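Local coordinates for protein dITP/XTP pyrophosphatase (Coxiella burnetii, PDB 3TQU) that probably hydrolyses non-canonical purine nucleoside triphosphates such as XTP, dITP and ITP to monophosphate and diphosphate, clearing them from the nucleotide pool, at residues A[161-166]-A[170-175]; A[14-19]-A[184-189]; A[40-45]-A[57-62]. All coordinates share one frame; numbering follows the deposited sequence.

Interaction 1: residues A[161-166]-A[170-175]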
loop_
_atom_site.group_PDB
_atom_site.type_symbol
_atom_site.label_atom_id
_atom_site.label_comp_id
_atom_site.label_asym_id
_atom_site.label_seq_id
_atom_site.Cartn_x
_atom_site.Cartn_y
_atom_site.Cartn_z
ATOM N N PRO A 161 18.416 -2.562 -20.014
ATOM C CA PRO A 161 19.777 -2.921 -20.433
ATOM C C PRO A 161 20.827 -2.902 -19.314
ATOM O O PRO A 161 21.856 -3.557 -19.464
ATOM C CB PRO A 161 20.111 -1.862 -21.491
ATOM C CG PRO A 161 18.785 -1.427 -22.016
ATOM C CD PRO A 161 17.871 -1.458 -20.823
ATOM N N ILE A 162 20.587 -2.172 -18.227
ATOM C CA ILE A 162 21.557 -2.141 -17.129
ATOM C C ILE A 162 21.070 -2.838 -15.858
ATOM O O ILE A 162 21.725 -2.767 -14.820
ATOM C CB ILE A 162 22.015 -0.706 -16.770
ATOM C CG1 ILE A 162 20.816 0.169 -16.393
ATOM C CG2 ILE A 162 22.820 -0.097 -17.912
ATOM C CD1 ILE A 162 21.207 1.554 -15.893
ATOM N N PHE A 163 19.929 -3.512 -15.938
ATOM C CA PHE A 163 19.424 -4.236 -14.781
ATOM C C PHE A 163 19.831 -5.705 -14.833
ATOM O O PHE A 163 19.148 -6.531 -15.435
ATOM C CB PHE A 163 17.909 -4.106 -14.661
ATOM C CG PHE A 163 17.364 -4.642 -13.371
ATOM C CD1 PHE A 163 17.430 -3.884 -12.214
ATOM C CD2 PHE A 163 16.800 -5.904 -13.309
ATOM C CE1 PHE A 163 16.936 -4.375 -11.017
ATOM C CE2 PHE A 163 16.301 -6.398 -12.118
ATOM C CZ PHE A 163 16.369 -5.630 -10.972
ATOM N N TYR A 164 20.958 -6.014 -14.200
ATOM C CA TYR A 164 21.483 -7.373 -14.165
ATOM C C TYR A 164 20.654 -8.252 -13.236
ATOM O O TYR A 164 20.407 -7.893 -12.082
ATOM C CB TYR A 164 22.948 -7.360 -13.720
ATOM C CG TYR A 164 23.597 -8.729 -13.661
ATOM C CD1 TYR A 164 23.821 -9.361 -12.444
ATOM C CD2 TYR A 164 23.990 -9.385 -14.821
ATOM C CE1 TYR A 164 24.419 -10.608 -12.384
ATOM C CE2 TYR A 164 24.587 -10.634 -14.770
ATOM C CZ TYR A 164 24.797 -11.240 -13.548
ATOM O OH TYR A 164 25.389 -12.481 -13.485
ATOM N N VAL A 165 20.225 -9.401 -13.746
ATOM C CA VAL A 165 19.397 -10.321 -12.978
ATOM C C VAL A 165 20.224 -11.527 -12.553
ATOM O O VAL A 165 20.424 -12.452 -13.337
ATOM C CB VAL A 165 18.188 -10.795 -13.801
ATOM C CG1 VAL A 165 17.266 -11.657 -12.950
ATOM C CG2 VAL A 165 17.437 -9.596 -14.362
ATOM N N PRO A 166 20.711 -11.513 -11.302
ATOM C CA PRO A 166 21.626 -12.523 -10.760
ATOM C C PRO A 166 21.154 -13.952 -11.004
ATOM O O PRO A 166 21.971 -14.815 -11.328
ATOM C CB PRO A 166 21.629 -12.212 -9.261
ATOM C CG PRO A 166 21.382 -10.752 -9.195
ATOM C CD PRO A 166 20.403 -10.467 -10.310
ATOM N N ARG A 170 21.971 -12.599 -16.573
ATOM C CA ARG A 170 21.678 -11.833 -17.779
ATOM C C ARG A 170 20.968 -10.556 -17.341
ATOM O O ARG A 170 20.359 -10.524 -16.275
ATOM C CB ARG A 170 20.742 -12.618 -18.697
ATOM C CG ARG A 170 21.382 -13.754 -19.476
ATOM C CD ARG A 170 20.307 -14.675 -20.040
ATOM N NE ARG A 170 19.986 -15.771 -19.127
ATOM C CZ ARG A 170 18.943 -16.586 -19.267
ATOM N NH1 ARG A 170 18.102 -16.426 -20.278
ATOM N NH2 ARG A 170 18.740 -17.559 -18.387
ATOM N N THR A 171 21.039 -9.506 -18.155
ATOM C CA THR A 171 20.292 -8.290 -17.851
ATOM C C THR A 171 18.841 -8.491 -18.268
ATOM O O THR A 171 18.526 -9.438 -18.984
ATOM C CB THR A 171 20.859 -7.057 -18.579
ATOM O OG1 THR A 171 20.627 -7.181 -19.988
ATOM C CG2 THR A 171 22.351 -6.911 -18.310
ATOM N N ALA A 172 17.961 -7.601 -17.820
ATOM C CA ALA A 172 16.546 -7.689 -18.168
ATOM C C ALA A 172 16.338 -7.592 -19.675
ATOM O O ALA A 172 15.418 -8.198 -20.223
ATOM C CB ALA A 172 15.755 -6.600 -17.458
ATOM N N ALA A 173 17.193 -6.823 -20.339
ATOM C CA ALA A 173 17.080 -6.620 -21.779
ATOM C C ALA A 173 17.574 -7.839 -22.556
ATOM O O ALA A 173 17.255 -8.000 -23.735
ATOM C CB ALA A 173 17.843 -5.375 -22.201
ATOM N N GLU A 174 18.357 -8.688 -21.895
ATOM C CA GLU A 174 18.859 -9.911 -22.516
ATOM C C GLU A 174 17.850 -11.047 -22.439
ATOM O O GLU A 174 17.912 -11.996 -23.216
ATOM C CB GLU A 174 20.174 -10.355 -21.871
ATOM C CG GLU A 174 21.387 -9.574 -22.335
ATOM C CD GLU A 174 22.682 -10.116 -21.760
ATOM O OE1 GLU A 174 22.769 -10.274 -20.525
ATOM O OE2 GLU A 174 23.611 -10.387 -22.547
ATOM N N LEU A 175 16.927 -10.957 -21.490
ATOM C CA LEU A 175 15.905 -11.984 -21.342
ATOM C C LEU A 175 14.914 -11.955 -22.504
ATOM O O LEU A 175 14.632 -10.894 -23.064
ATOM C CB LEU A 175 15.147 -11.797 -20.024
ATOM C CG LEU A 175 15.944 -11.921 -18.724
ATOM C CD1 LEU A 175 15.054 -11.616 -17.527
ATOM C CD2 LEU A 175 16.562 -13.309 -18.604
#
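Tyr164 and Thr171 face each other as a non-hydrogen-bonded pair of an antiparallel beta hairpin, their CA atoms 4.0 Å apart, with Val165 and Arg170 forming the neighbouring hydrogen-bonded pair. Strands 163-165 and 170-171 of this hairpin end the central mixed sheet on one side. Two backbone bonds join them: Val165 N donates to Arg170 O at 2.8 Å, and Ala172 N to Phe163 O at 2.9 Å with a bent N-H...O angle of 141°. Phe163 O also receives a CA-H...O contact from Thr171 CA, so one carbonyl is shared by two donors of successive residues.

Three apolar pairs add to these bonds. Val165 CG2, anti to the carbonyl carbon and beside the backbone N, reaches Leu175 CD1 loosely; Phe163 CB lies near Ala172 CB, and Trp143 of strand 137-147 touches both Val165 and Ala172. Before the strand, the ring of Pro161 lies near the methyl of Ala173, and that methyl approaches Pro161 CA to 3.6 Å. Thr171 CG2 rests against Pro161 O at 3.6 Å. On the face of Tyr164 and Thr171, the Tyr164 ring meets the partner backbone obliquely, its CE2 3.7 Å from Arg170 N.

Polar groups hold the turn that follows strand 170-171. Thr171 OG1 is bonded to Arg152 O and weakly receives Glu174 N. The Glu174 carboxylate folds back to the start of the same turn and is also paired with Arg152 in a salt bridge, which ties the turn to that residue. The predicted substrate-binding residue Asp160 lies beside Pro161, their side chains about 3 Å apart. Glu174 OE1 accepts from Thr171 N at 3.0 Å through its anti lone pair, with an N-H...O angle of 162°.

Interaction 2: residues A[14-19]-A[184-189]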
loop_
_atom_site.group_PDB
_atom_site.type_symbol
_atom_site.label_atom_id
_atom_site.label_comp_id
_atom_site.label_asym_id
_atom_site.label_seq_id
_atom_site.Cartn_x
_atom_site.Cartn_y
_atom_site.Cartn_z
ATOM N N SER A 14 -0.531 0.437 -24.034
ATOM C CA SER A 14 -1.157 -0.696 -24.717
ATOM C C SER A 14 -0.622 -2.052 -24.258
ATOM O O SER A 14 -1.365 -3.033 -24.204
ATOM C CB SER A 14 -1.031 -0.556 -26.243
ATOM O OG SER A 14 0.324 -0.609 -26.667
ATOM N N SER A 15 0.663 -2.113 -23.927
ATOM C CA SER A 15 1.245 -3.365 -23.461
ATOM C C SER A 15 0.706 -3.724 -22.075
ATOM O O SER A 15 0.524 -4.898 -21.755
ATOM C CB SER A 15 2.774 -3.296 -23.453
ATOM O OG SER A 15 3.247 -2.444 -22.428
ATOM N N LYS A 16 0.439 -2.711 -21.258
ATOM C CA LYS A 16 -0.126 -2.949 -19.933
ATOM C C LYS A 16 -1.539 -3.529 -20.015
ATOM O O LYS A 16 -1.895 -4.427 -19.252
ATOM C CB LYS A 16 -0.118 -1.669 -19.101
ATOM C CG LYS A 16 1.284 -1.175 -18.760
ATOM C CD LYS A 16 1.254 -0.100 -17.690
ATOM C CE LYS A 16 2.666 0.313 -17.291
ATOM N NZ LYS A 16 2.672 1.289 -16.167
ATOM N N LEU A 17 -2.341 -3.014 -20.942
ATOM C CA LEU A 17 -3.687 -3.534 -21.158
ATOM C C LEU A 17 -3.642 -4.971 -21.667
ATOM O O LEU A 17 -4.382 -5.831 -21.189
ATOM C CB LEU A 17 -4.454 -2.658 -22.148
ATOM C CG LEU A 17 -5.862 -3.153 -22.492
ATOM C CD1 LEU A 17 -6.742 -3.175 -21.248
ATOM C CD2 LEU A 17 -6.482 -2.295 -23.576
ATOM N N ALA A 18 -2.769 -5.225 -22.636
ATOM C CA ALA A 18 -2.625 -6.560 -23.204
ATOM C C ALA A 18 -2.154 -7.572 -22.160
ATOM O O ALA A 18 -2.666 -8.690 -22.094
ATOM C CB ALA A 18 -1.666 -6.531 -24.387
ATOM N N GLU A 19 -1.176 -7.181 -21.347
ATOM C CA GLU A 19 -0.670 -8.063 -20.299
ATOM C C GLU A 19 -1.788 -8.443 -19.328
ATOM O O GLU A 19 -1.859 -9.577 -18.857
ATOM C CB GLU A 19 0.488 -7.404 -19.542
ATOM C CG GLU A 19 1.787 -7.304 -20.333
ATOM C CD GLU A 19 2.883 -6.571 -19.573
ATOM O OE1 GLU A 19 2.717 -6.349 -18.355
ATOM O OE2 GLU A 19 3.906 -6.213 -20.197
ATOM N N SER A 184 9.286 -10.543 -13.557
ATOM C CA SER A 184 9.551 -9.139 -13.258
ATOM C C SER A 184 8.715 -8.626 -12.093
ATOM O O SER A 184 7.875 -9.339 -11.539
ATOM C CB SER A 184 9.282 -8.264 -14.480
ATOM O OG SER A 184 7.896 -8.243 -14.776
ATOM N N HIS A 185 8.966 -7.372 -11.735
ATOM C CA HIS A 185 8.193 -6.679 -10.721
ATOM C C HIS A 185 6.731 -6.577 -11.140
ATOM O O HIS A 185 5.827 -6.707 -10.312
ATOM C CB HIS A 185 8.783 -5.289 -10.473
ATOM C CG HIS A 185 8.999 -4.490 -11.722
ATOM N ND1 HIS A 185 9.743 -4.955 -12.785
ATOM C CD2 HIS A 185 8.579 -3.251 -12.070
ATOM C CE1 HIS A 185 9.770 -4.037 -13.735
ATOM N NE2 HIS A 185 9.070 -2.993 -13.327
ATOM N N ARG A 186 6.500 -6.347 -12.432
ATOM C CA ARG A 186 5.139 -6.306 -12.953
ATOM C C ARG A 186 4.500 -7.687 -12.909
ATOM O O ARG A 186 3.356 -7.836 -12.480
ATOM C CB ARG A 186 5.112 -5.763 -14.383
ATOM C CG ARG A 186 5.297 -4.258 -14.488
ATOM C CD ARG A 186 4.994 -3.767 -15.901
ATOM N NE ARG A 186 3.721 -4.290 -16.395
ATOM C CZ ARG A 186 2.528 -3.791 -16.081
ATOM N NH1 ARG A 186 2.429 -2.749 -15.266
ATOM N NH2 ARG A 186 1.426 -4.337 -16.582
ATOM N N GLY A 187 5.238 -8.697 -13.360
ATOM C CA GLY A 187 4.744 -10.061 -13.326
ATOM C C GLY A 187 4.292 -10.467 -11.932
ATOM O O GLY A 187 3.235 -11.075 -11.766
ATOM N N GLN A 188 5.094 -10.126 -10.927
ATOM C CA GLN A 188 4.781 -10.484 -9.545
ATOM C C GLN A 188 3.559 -9.725 -9.027
ATOM O O GLN A 188 2.682 -10.305 -8.385
ATOM C CB GLN A 188 5.995 -10.254 -8.637
ATOM C CG GLN A 188 7.164 -11.183 -8.937
ATOM C CD GLN A 188 8.412 -10.853 -8.138
ATOM O OE1 GLN A 188 8.464 -11.064 -6.926
ATOM N NE2 GLN A 188 9.429 -10.339 -8.817
ATOM N N ALA A 189 3.498 -8.429 -9.306
ATOM C CA ALA A 189 2.336 -7.640 -8.924
ATOM C C ALA A 189 1.078 -8.220 -9.568
ATOM O O ALA A 189 0.054 -8.405 -8.905
ATOM C CB ALA A 189 2.525 -6.184 -9.324
#
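The predicted substrate-binding site of this Ham1-family enzyme draws on the first turns of helices 14-23 and 185-199, and Lys16 and Glu19 of the former meet Arg186 of the latter between the two helices. The nearest CA atoms, those of Glu19 and Gly187, are 9.1 Å apart, so side chains alone bridge the helices.

Arg186 grips Glu19 side-on, with two nitrogens on a single oxygen: NE and NH2 each lie 3.0 Å from Glu19 OE1, at N-H...O angles of 148° and 147°. The oxygen sits in the guanidinium plane, at its edge. The carboxylate is turned 47° from that plane; NE meets OE1 on the syn side, whereas NH2 comes from above the carboxylate plane. A bend at chi3 turns the guanidinium out of the line of the Arg186 chain.

Lys16 covers one face of the guanidinium, offset toward its rim. Its extended chain crosses the arginine at about a right angle, laying CG 3.8 Å from Arg186 NH2 and CE 3.7 Å from Arg186 NH1. Lys16 NZ goes on to a salt bridge with Asp71, to which Arg186 NH1 makes only a long, weak ion pair.

Two bonds to one oxygen, together with the methylenes over a face, restrict rotation of the guanidinium. Lys16 NZ and Arg186 NH1 are brought within 4.1 Å of each other, and Asp71 probably offsets part of their charge. Both residues are predicted to bind substrate, and their pairing is consistent with a pocket made for the phosphates of a nucleotide.

Interaction 3: residues A[40-45]-A[57-62]. With CA (calcium ion), chain E.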
loop_
_atom_site.group_PDB
_atom_site.type_symbol
_atom_site.label_atom_id
_atom_site.label_comp_id
_atom_site.label_asym_id
_atom_site.label_seq_id
_atom_site.Cartn_x
_atom_site.Cartn_y
_atom_site.Cartn_z
ATOM N N PRO A 40 -8.748 12.607 -18.706
ATOM C CA PRO A 40 -7.386 13.109 -18.912
ATOM C C PRO A 40 -6.414 12.521 -17.890
ATOM O O PRO A 40 -6.840 12.078 -16.821
ATOM C CB PRO A 40 -7.538 14.612 -18.685
ATOM C CG PRO A 40 -8.675 14.728 -17.732
ATOM C CD PRO A 40 -9.622 13.608 -18.071
ATOM N N ASP A 41 -5.129 12.503 -18.224
ATOM C CA ASP A 41 -4.105 12.100 -17.267
ATOM C C ASP A 41 -4.095 13.073 -16.094
ATOM O O ASP A 41 -4.360 14.264 -16.262
ATOM C CB ASP A 41 -2.721 12.087 -17.922
ATOM C CG ASP A 41 -2.515 10.900 -18.844
ATOM O OD1 ASP A 41 -3.489 10.170 -19.116
ATOM O OD2 ASP A 41 -1.373 10.703 -19.307
ATOM N N ILE A 42 -3.791 12.559 -14.908
ATOM C CA ILE A 42 -3.625 13.395 -13.728
ATOM C C ILE A 42 -2.161 13.352 -13.309
ATOM O O ILE A 42 -1.493 12.335 -13.485
ATOM C CB ILE A 42 -4.526 12.919 -12.568
ATOM C CG1 ILE A 42 -4.419 13.874 -11.379
ATOM C CG2 ILE A 42 -4.163 11.497 -12.159
ATOM C CD1 ILE A 42 -5.409 13.587 -10.270
ATOM N N GLU A 43 -1.661 14.456 -12.767
ATOM C CA GLU A 43 -0.250 14.557 -12.404
ATOM C C GLU A 43 0.131 13.667 -11.221
ATOM O O GLU A 43 -0.554 13.644 -10.200
ATOM C CB GLU A 43 0.119 16.012 -12.101
ATOM C CG GLU A 43 1.580 16.211 -11.730
ATOM C CD GLU A 43 1.908 17.651 -11.379
ATOM O OE1 GLU A 43 1.008 18.511 -11.484
ATOM O OE2 GLU A 43 3.066 17.920 -10.993
ATOM N N GLU A 44 1.230 12.934 -11.366
ATOM C CA GLU A 44 1.766 12.133 -10.274
ATOM C C GLU A 44 2.604 13.003 -9.343
ATOM O O GLU A 44 3.697 13.440 -9.702
ATOM C CB GLU A 44 2.608 10.985 -10.819
ATOM C CG GLU A 44 1.801 9.921 -11.532
ATOM C CD GLU A 44 2.680 8.914 -12.232
ATOM O OE1 GLU A 44 3.602 9.344 -12.955
ATOM O OE2 GLU A 44 2.459 7.699 -12.053
ATOM N N THR A 45 2.088 13.246 -8.144
ATOM C CA THR A 45 2.725 14.171 -7.215
ATOM C C THR A 45 3.207 13.487 -5.940
ATOM O O THR A 45 3.726 14.146 -5.037
ATOM C CB THR A 45 1.765 15.315 -6.839
ATOM O OG1 THR A 45 0.575 14.765 -6.263
ATOM C CG2 THR A 45 1.388 16.115 -8.072
ATOM N N ALA A 57 -5.662 5.918 -9.797
ATOM C CA ALA A 57 -6.844 5.067 -9.724
ATOM C C ALA A 57 -8.052 5.838 -9.192
ATOM O O ALA A 57 -9.159 5.708 -9.714
ATOM C CB ALA A 57 -6.568 3.834 -8.869
ATOM N N ARG A 58 -7.841 6.644 -8.156
ATOM C CA ARG A 58 -8.930 7.427 -7.587
ATOM C C ARG A 58 -9.488 8.409 -8.607
ATOM O O ARG A 58 -10.698 8.631 -8.671
ATOM C CB ARG A 58 -8.483 8.188 -6.340
ATOM C CG ARG A 58 -9.611 9.010 -5.728
ATOM C CD ARG A 58 -9.104 10.167 -4.885
ATOM N NE ARG A 58 -8.355 9.731 -3.713
ATOM C CZ ARG A 58 -7.062 9.971 -3.532
ATOM N NH1 ARG A 58 -6.380 10.637 -4.450
ATOM N NH2 ARG A 58 -6.450 9.546 -2.441
ATOM N N HIS A 59 -8.595 9.002 -9.393
ATOM C CA HIS A 59 -8.983 9.945 -10.436
ATOM C C HIS A 59 -9.877 9.261 -11.462
ATOM O O HIS A 59 -10.963 9.749 -11.779
ATOM C CB HIS A 59 -7.736 10.515 -11.117
ATOM C CG HIS A 59 -8.034 11.430 -12.263
ATOM N ND1 HIS A 59 -8.722 12.614 -12.112
ATOM C CD2 HIS A 59 -7.724 11.340 -13.578
ATOM C CE1 HIS A 59 -8.827 13.212 -13.285
ATOM N NE2 HIS A 59 -8.230 12.458 -14.192
ATOM N N ALA A 60 -9.415 8.124 -11.971
ATOM C CA ALA A 60 -10.166 7.378 -12.972
ATOM C C ALA A 60 -11.541 6.966 -12.449
ATOM O O ALA A 60 -12.544 7.063 -13.163
ATOM C CB ALA A 60 -9.375 6.159 -13.428
ATOM N N ALA A 61 -11.585 6.508 -11.200
ATOM C CA ALA A 61 -12.837 6.068 -10.591
ATOM C C ALA A 61 -13.799 7.234 -10.409
ATOM O O ALA A 61 -15.004 7.103 -10.622
ATOM C CB ALA A 61 -12.568 5.394 -9.245
ATOM N N LYS A 62 -13.252 8.373 -10.002
ATOM C CA LYS A 62 -14.046 9.572 -9.785
ATOM C C LYS A 62 -14.754 9.998 -11.067
ATOM O O LYS A 62 -15.953 10.277 -11.066
ATOM C CB LYS A 62 -13.152 10.704 -9.281
ATOM C CG LYS A 62 -13.904 11.960 -8.884
ATOM C CD LYS A 62 -12.938 13.078 -8.536
ATOM C CE LYS A 62 -13.674 14.291 -7.998
ATOM N NZ LYS A 62 -14.402 13.965 -6.743
HETATM CA CA CA E . 5.006 6.989 -12.984
HETATM O O HOH W 1 6.783 8.170 -14.507
HETATM O O HOH W 2 6.677 5.062 -13.502
HETATM O O HOH W 3 3.523 5.367 -14.192
HETATM O O HOH W 4 4.431 7.502 -15.525
HETATM O O HOH W 5 6.213 7.693 -10.742
#
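The first torsion of His59 (chi1 176°) sets its CG anti to the backbone N and swings the imidazole out from helix 49-64 toward Pro40 and Ile42. Ile42 answers with CG1 likewise anti to its own N, and the two side chains slide past each other in opposite directions.

The imidazole is held in two ways. At its edge, His59 NE2 donates to Pro40 O at 3.0 Å; the acceptor lies near the ring plane, but the N-H...O angle of 136° shows a bent bond. Over one face stands Ile42 CB, 3.9 Å from the ring centroid and 18° off the normal, a CH-pi contact made by the branch point itself. Both arms of the isoleucine extend this cover: CG2 lies 3.8 Å from His59 CD2, and CD1 reaches 3.9 Å from His59 ND1. The edge bond and the isoleucine over the face together restrain the turn of the ring, and the bond also implies that NE2 carries a proton.

Two residues beyond Ile42, the same loop arrives at the metal. Glu44 binds the calcium ion through both carboxylate oxygens, OE1 at 2.7 Å and OE2 at 2.8 Å, beside five waters. Asp72, the predicted proton acceptor, adds a ligand, and Lys56 of helix 49-64 donates to Glu44 OE2, a second-shell contact that would help orient the carboxylate. Magnesium is the predicted natural cofactor.

The loop 40-45 lies along helix 49-64, where Ile42 touches Ile55 and Lys56 as well as His59. The helix is backed by Ala68 and Ala70 of strand 68-77 and Met128 of strand 118-128, while Arg58 forms a salt bridge with Glu51 of the second subunit.

Along the chain, interaction 2 closes a long loop from helix 14-23 to helix 185-199, and both other contacts are nested within it, interaction 3 before interaction 1. In space interaction 2 is also the intermediate one: its centre is about 19 Å from that of interaction 3 and about 17 Å from that of interaction 1, whereas interactions 1 and 3 are about 32 Å apart, on opposite sides of the chain's centre. The central mixed sheet relates them: interaction 1 is its terminal hairpin, while strand 118-128 touches helices 185-199 and 49-64. Interactions 2 and 3 do not touch, but their nearest atoms are about 8 Å apart, and Lys16 lies about 7 Å from the calcium ion.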